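PDB 4X7R: TarM from Staphylococcus aureus subsp. aureus 21178, which belongs to the GT-B clan of glycosyltransferases, with two domains built on parallel sheets and an additional large antiparallel sheet. Local coordinates for residues Y119-R124 with K130-F135; E142-S145 with K150-M153. The protein carries 1 engineered substitution. All blocks are in the same frame, centred on the assembly; numbering follows the deposited sequence.

Interactions 1 and 2 are successive hairpins of one long antiparallel sheet, and their centres lie about 11 Å apart. Strand 129-136 of interaction 1 pairs next with strand 139-147 of interaction 2, and Asp133 OD1 meets Arg143 NE at 2.7 Å in a salt bridge between the two. Both are partly buried. Interaction 1 runs through a regular register with five backbone hydrogen bonds; one face carries Ala121, Ile123, Ile132 and Phe134, all apolar, while the other mixes Tyr122 and Val131 with the charged Arg124 and Asp133. Interaction 2 is shorter and distorted: its segments diverge from antiparallel, and two backbone bonds meet at a single residue, Ser145, opposite a bulge.

Interaction 1 (Y119-R124 with K130-F135); sequences YIAYIR and KVIDFF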
loop_
_atom_site.group_PDB
_atom_site.type_symbol
_atom_site.label_atom_id
_atom_site.label_comp_id
_atom_site.label_asym_id
_atom_site.label_seq_id
_atom_site.Cartn_x
_atom_site.Cartn_y
_atom_site.Cartn_z
ATOM N N TYR A 119 31.928 -17.495 21.123
ATOM C CA TYR A 119 30.910 -17.402 20.083
ATOM C C TYR A 119 31.252 -16.228 19.133
ATOM O O TYR A 119 31.249 -15.073 19.562
ATOM C CB TYR A 119 29.576 -17.168 20.805
ATOM C CG TYR A 119 28.311 -17.173 19.980
ATOM C CD1 TYR A 119 28.223 -17.902 18.796
ATOM C CD2 TYR A 119 27.156 -16.546 20.445
ATOM C CE1 TYR A 119 27.039 -17.942 18.059
ATOM C CE2 TYR A 119 25.964 -16.597 19.727
ATOM C CZ TYR A 119 25.909 -17.298 18.535
ATOM O OH TYR A 119 24.723 -17.347 17.846
ATOM N N ILE A 120 31.605 -16.546 17.870
ATOM C CA ILE A 120 32.001 -15.594 16.817
ATOM C C ILE A 120 30.801 -15.201 15.941
ATOM O O ILE A 120 30.515 -14.009 15.781
ATOM C CB ILE A 120 33.193 -16.157 15.958
ATOM C CG1 ILE A 120 34.430 -16.553 16.805
ATOM C CG2 ILE A 120 33.575 -15.239 14.791
ATOM C CD1 ILE A 120 35.048 -15.442 17.770
ATOM N N ALA A 121 30.127 -16.200 15.343
ATOM C CA ALA A 121 29.014 -15.907 14.454
ATOM C C ALA A 121 27.839 -16.854 14.498
ATOM O O ALA A 121 27.951 -18.002 14.914
ATOM C CB ALA A 121 29.509 -15.758 13.018
ATOM N N TYR A 122 26.715 -16.344 14.024
ATOM C CA TYR A 122 25.458 -17.028 13.812
ATOM C C TYR A 122 25.101 -16.777 12.339
ATOM O O TYR A 122 25.040 -15.618 11.907
ATOM C CB TYR A 122 24.377 -16.450 14.736
ATOM C CG TYR A 122 22.982 -16.944 14.438
ATOM C CD1 TYR A 122 22.486 -18.100 15.035
ATOM C CD2 TYR A 122 22.129 -16.220 13.606
ATOM C CE1 TYR A 122 21.188 -18.543 14.783
ATOM C CE2 TYR A 122 20.834 -16.658 13.342
ATOM C CZ TYR A 122 20.368 -17.821 13.932
ATOM O OH TYR A 122 19.090 -18.247 13.678
ATOM N N ILE A 123 24.881 -17.857 11.572
ATOM C CA ILE A 123 24.475 -17.771 10.163
ATOM C C ILE A 123 23.132 -18.481 9.978
ATOM O O ILE A 123 22.993 -19.631 10.397
ATOM C CB ILE A 123 25.559 -18.286 9.164
ATOM C CG1 ILE A 123 26.931 -17.595 9.405
ATOM C CG2 ILE A 123 25.067 -18.115 7.702
ATOM C CD1 ILE A 123 28.059 -17.994 8.507
ATOM N N ARG A 124 22.162 -17.797 9.352
ATOM C CA ARG A 124 20.842 -18.339 9.042
ATOM C C ARG A 124 20.581 -18.181 7.533
ATOM O O ARG A 124 20.420 -17.060 7.040
ATOM C CB ARG A 124 19.750 -17.655 9.895
ATOM C CG ARG A 124 18.338 -18.226 9.740
ATOM C CD ARG A 124 17.255 -17.155 9.900
ATOM N NE ARG A 124 17.346 -16.451 11.186
ATOM C CZ ARG A 124 17.054 -15.166 11.372
ATOM N NH1 ARG A 124 16.633 -14.420 10.359
ATOM N NH2 ARG A 124 17.184 -14.617 12.574
ATOM N N LYS A 130 20.355 -14.778 3.320
ATOM C CA LYS A 130 21.388 -15.156 4.277
ATOM C C LYS A 130 21.648 -13.983 5.205
ATOM O O LYS A 130 21.678 -12.826 4.785
ATOM C CB LYS A 130 22.677 -15.622 3.577
ATOM C CG LYS A 130 23.775 -16.110 4.542
ATOM C CD LYS A 130 24.962 -16.782 3.846
ATOM C CE LYS A 130 25.819 -15.837 3.038
ATOM N NZ LYS A 130 26.884 -16.558 2.304
ATOM N N VAL A 131 21.834 -14.306 6.473
ATOM C CA VAL A 131 22.106 -13.369 7.539
ATOM C C VAL A 131 23.325 -13.879 8.303
ATOM O O VAL A 131 23.409 -15.078 8.590
ATOM C CB VAL A 131 20.817 -13.215 8.391
ATOM C CG1 VAL A 131 21.065 -13.382 9.884
ATOM C CG2 VAL A 131 20.094 -11.908 8.076
ATOM N N ILE A 132 24.316 -13.000 8.542
ATOM C CA ILE A 132 25.508 -13.356 9.328
ATOM C C ILE A 132 25.593 -12.372 10.477
ATOM O O ILE A 132 25.826 -11.185 10.247
ATOM C CB ILE A 132 26.845 -13.451 8.540
ATOM C CG1 ILE A 132 26.758 -14.413 7.345
ATOM C CG2 ILE A 132 28.007 -13.830 9.473
ATOM C CD1 ILE A 132 28.042 -14.423 6.446
ATOM N N ASP A 133 25.344 -12.859 11.705
ATOM C CA ASP A 133 25.422 -12.068 12.926
ATOM C C ASP A 133 26.768 -12.331 13.570
ATOM O O ASP A 133 27.133 -13.491 13.765
ATOM C CB ASP A 133 24.279 -12.422 13.891
ATOM C CG ASP A 133 22.911 -11.992 13.433
ATOM O OD1 ASP A 133 22.804 -11.440 12.318
ATOM O OD2 ASP A 133 21.941 -12.182 14.201
ATOM N N PHE A 134 27.541 -11.266 13.830
ATOM C CA PHE A 134 28.836 -11.383 14.485
ATOM C C PHE A 134 28.714 -10.988 15.932
ATOM O O PHE A 134 27.914 -10.121 16.286
ATOM C CB PHE A 134 29.933 -10.589 13.770
ATOM C CG PHE A 134 30.510 -11.286 12.564
ATOM C CD1 PHE A 134 31.358 -12.379 12.711
ATOM C CD2 PHE A 134 30.236 -10.827 11.276
ATOM C CE1 PHE A 134 31.892 -13.023 11.591
ATOM C CE2 PHE A 134 30.785 -11.462 10.157
ATOM C CZ PHE A 134 31.608 -12.553 10.318
ATOM N N PHE A 135 29.487 -11.655 16.771
ATOM C CA PHE A 135 29.471 -11.475 18.218
ATOM C C PHE A 135 30.818 -11.078 18.771
ATOM O O PHE A 135 31.853 -11.389 18.175
ATOM C CB PHE A 135 28.991 -12.770 18.905
ATOM C CG PHE A 135 27.550 -13.077 18.603
ATOM C CD1 PHE A 135 27.186 -13.689 17.411
ATOM C CD2 PHE A 135 26.551 -12.767 19.517
ATOM C CE1 PHE A 135 25.842 -13.934 17.114
ATOM C CE2 PHE A 135 25.212 -13.031 19.227
ATOM C CZ PHE A 135 24.867 -13.604 18.023
#
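Tyr119 and Phe135 stack face to face across one end of this hairpin, their ring centroids 4.1 Å apart and their planes 21° from parallel. The overlap is displaced: Tyr119 CE2 stands over the centre of the Phe135 ring, whereas Phe135 CD1 lies toward the rim of the tyrosine. The tyrosine arm is extended, with CG anti to the backbone N (chi1 -174°), which carries its ring along the strand to the phenylalanine. The edge of the Phe135 ring is used too, since its CE1 packs on Tyr122 CB at 3.8 Å.

The backbone sets this register. Phe135 N donates to Ile120 O at 2.8 Å, and that oxygen also lies in the plane of the Phe135 ring, at its edge. Tyr122 and Asp133 form a hydrogen-bonded pair, Tyr122 N to Asp133 O at 2.9 Å with a reciprocal bond, and Arg124 and Val131 repeat the pattern with longer bonds. The non-hydrogen-bonded pairs alternate with these: Ile123 with Ile132 lies between the two, and Ala121 with Phe134 comes beyond Tyr122, toward Phe135. Ile123 and Ile132 run side by side, CG1 to CG1 at 3.8 Å, and Ala121 CB meets Phe134 CD1 obliquely at 3.9 Å, all four side chains on one face. Tyr122, Arg124, Val131 and Asp133 occupy the other. There the Asp133 carboxylate lies alongside the Tyr122 ring, the planes 41° apart, while its charge is met by Arg143 and Arg140.

Further out, Ile120 and Ala121 both face Tyr111 of strand 108-113, a classic beta bulge on the flank away from strand 129-136. Arg95, at the end of helix 86-95, makes a cation-pi contact with Phe134 on the apolar face, Leu96 touches Ala121 and Ile123, and strand 139-147 continues the sheet beyond strand 129-136.

Interaction 2 (E142-S145 with K150-M153); sequences ERFS and KVHM
A classic beta bulge marks the hairpin of strands 139-147 and 150-157: His152 and Met153 both face the single residue Ser145. The short segments 142-145 and 150-153 run at 123° to each other, well short of antiparallel. Two backbone bonds join them, both at Ser145. Its N donates to Met153 O at 2.9 Å in an almost straight bond (177° at the hydrogen), and its O accepts from His152 N, also at 2.9 Å.

The His152 ring folds back over this junction because its CG sits between the backbone N and the carbonyl carbon (chi1 70°). The imidazole meets Ser145 obliquely, with His152 CD2 3.3 Å from Ser145 O and His152 NE2 3.6 Å from Ser145 CB. Its other nitrogen, ND1, is hydrogen-bonded to Tyr43 OH, which limits rotation of the ring. The Met153 side chain is extended through its first two torsions and bends at the third, bringing its CE to 3.8 Å from Ser145 OG.

Phe144 and Val151 leave their strands in the same direction and pack flank to flank. Val151 CG2 meets Phe144 CD2 at 4.0 Å, at the ring edge and in its plane. Leu88 of helix 86-95 touches both side chains, while Met153 packs on Phe168 of strand 163-169.

Polar attraction is thus concentrated in the main chain: both the amide and the carbonyl of Ser145 are satisfied across the bulge. The side chains add mainly van der Waals packing, although the polarised C-H at His152 CD2 may gain some weak electrostatic attraction to the Ser145 carbonyl oxygen.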
loop_
_atom_site.group_PDB
_atom_site.type_symbol
_atom_site.label_atom_id
_atom_site.label_comp_id
_atom_site.label_asym_id
_atom_site.label_seq_id
_atom_site.Cartn_x
_atom_site.Cartn_y
_atom_site.Cartn_z
ATOM N N GLU A 142 27.200 -6.954 15.029
ATOM C CA GLU A 142 26.728 -6.656 13.684
ATOM C C GLU A 142 25.998 -7.762 12.952
ATOM O O GLU A 142 26.124 -8.937 13.290
ATOM C CB GLU A 142 27.868 -6.104 12.820
ATOM C CG GLU A 142 29.090 -6.979 12.809
ATOM C CD GLU A 142 30.364 -6.245 12.465
ATOM O OE1 GLU A 142 30.429 -5.008 12.651
ATOM O OE2 GLU A 142 31.311 -6.922 12.016
ATOM N N ARG A 143 25.256 -7.366 11.910
ATOM C CA ARG A 143 24.549 -8.262 11.019
ATOM C C ARG A 143 24.780 -7.857 9.569
ATOM O O ARG A 143 24.441 -6.730 9.192
ATOM C CB ARG A 143 23.036 -8.298 11.328
ATOM C CG ARG A 143 22.194 -8.932 10.208
ATOM C CD ARG A 143 20.731 -9.078 10.558
ATOM N NE ARG A 143 20.557 -10.235 11.437
ATOM C CZ ARG A 143 19.403 -10.848 11.667
ATOM N NH1 ARG A 143 18.293 -10.429 11.076
ATOM N NH2 ARG A 143 19.357 -11.906 12.467
ATOM N N PHE A 144 25.280 -8.797 8.755
ATOM C CA PHE A 144 25.391 -8.645 7.310
ATOM C C PHE A 144 24.208 -9.424 6.683
ATOM O O PHE A 144 24.020 -10.621 6.968
ATOM C CB PHE A 144 26.729 -9.200 6.784
ATOM C CG PHE A 144 27.934 -8.382 7.169
ATOM C CD1 PHE A 144 28.612 -8.629 8.360
ATOM C CD2 PHE A 144 28.387 -7.354 6.347
ATOM C CE1 PHE A 144 29.715 -7.857 8.727
ATOM C CE2 PHE A 144 29.513 -6.600 6.702
ATOM C CZ PHE A 144 30.171 -6.854 7.890
ATOM N N SER A 145 23.427 -8.734 5.838
ATOM C CA SER A 145 22.277 -9.276 5.117
ATOM C C SER A 145 22.627 -9.450 3.646
ATOM O O SER A 145 23.173 -8.533 3.017
ATOM C CB SER A 145 21.056 -8.377 5.286
ATOM O OG SER A 145 20.782 -8.245 6.671
ATOM N N LYS A 150 24.978 -12.089 -2.143
ATOM C CA LYS A 150 25.500 -10.747 -2.303
ATOM C C LYS A 150 25.054 -9.862 -1.146
ATOM O O LYS A 150 23.855 -9.724 -0.898
ATOM C CB LYS A 150 25.085 -10.140 -3.662
ATOM C CG LYS A 150 25.634 -10.898 -4.889
ATOM C CD LYS A 150 25.741 -10.008 -6.134
ATOM C CE LYS A 150 24.399 -9.592 -6.696
ATOM N NZ LYS A 150 24.501 -8.344 -7.497
ATOM N N VAL A 151 26.027 -9.261 -0.438
ATOM C CA VAL A 151 25.743 -8.346 0.675
ATOM C C VAL A 151 24.944 -7.112 0.173
ATOM O O VAL A 151 25.224 -6.580 -0.907
ATOM C CB VAL A 151 27.057 -7.984 1.439
ATOM C CG1 VAL A 151 28.056 -7.242 0.544
ATOM C CG2 VAL A 151 26.772 -7.204 2.716
ATOM N N HIS A 152 23.906 -6.713 0.911
ATOM C CA HIS A 152 23.157 -5.515 0.540
ATOM C C HIS A 152 23.091 -4.535 1.703
ATOM O O HIS A 152 22.910 -3.342 1.501
ATOM C CB HIS A 152 21.758 -5.848 -0.053
ATOM C CG HIS A 152 20.750 -6.386 0.931
ATOM N ND1 HIS A 152 19.854 -5.547 1.572
ATOM C CD2 HIS A 152 20.483 -7.664 1.296
ATOM C CE1 HIS A 152 19.098 -6.331 2.326
ATOM N NE2 HIS A 152 19.427 -7.610 2.186
ATOM N N MET A 153 23.297 -5.035 2.913
ATOM C CA MET A 153 23.185 -4.223 4.113
ATOM C C MET A 153 24.009 -4.752 5.273
ATOM O O MET A 153 24.166 -5.952 5.430
ATOM C CB MET A 153 21.685 -4.143 4.524
ATOM C CG MET A 153 21.384 -3.277 5.753
ATOM S SD MET A 153 19.598 -3.119 6.145
ATOM C CE MET A 153 19.125 -4.820 6.377
#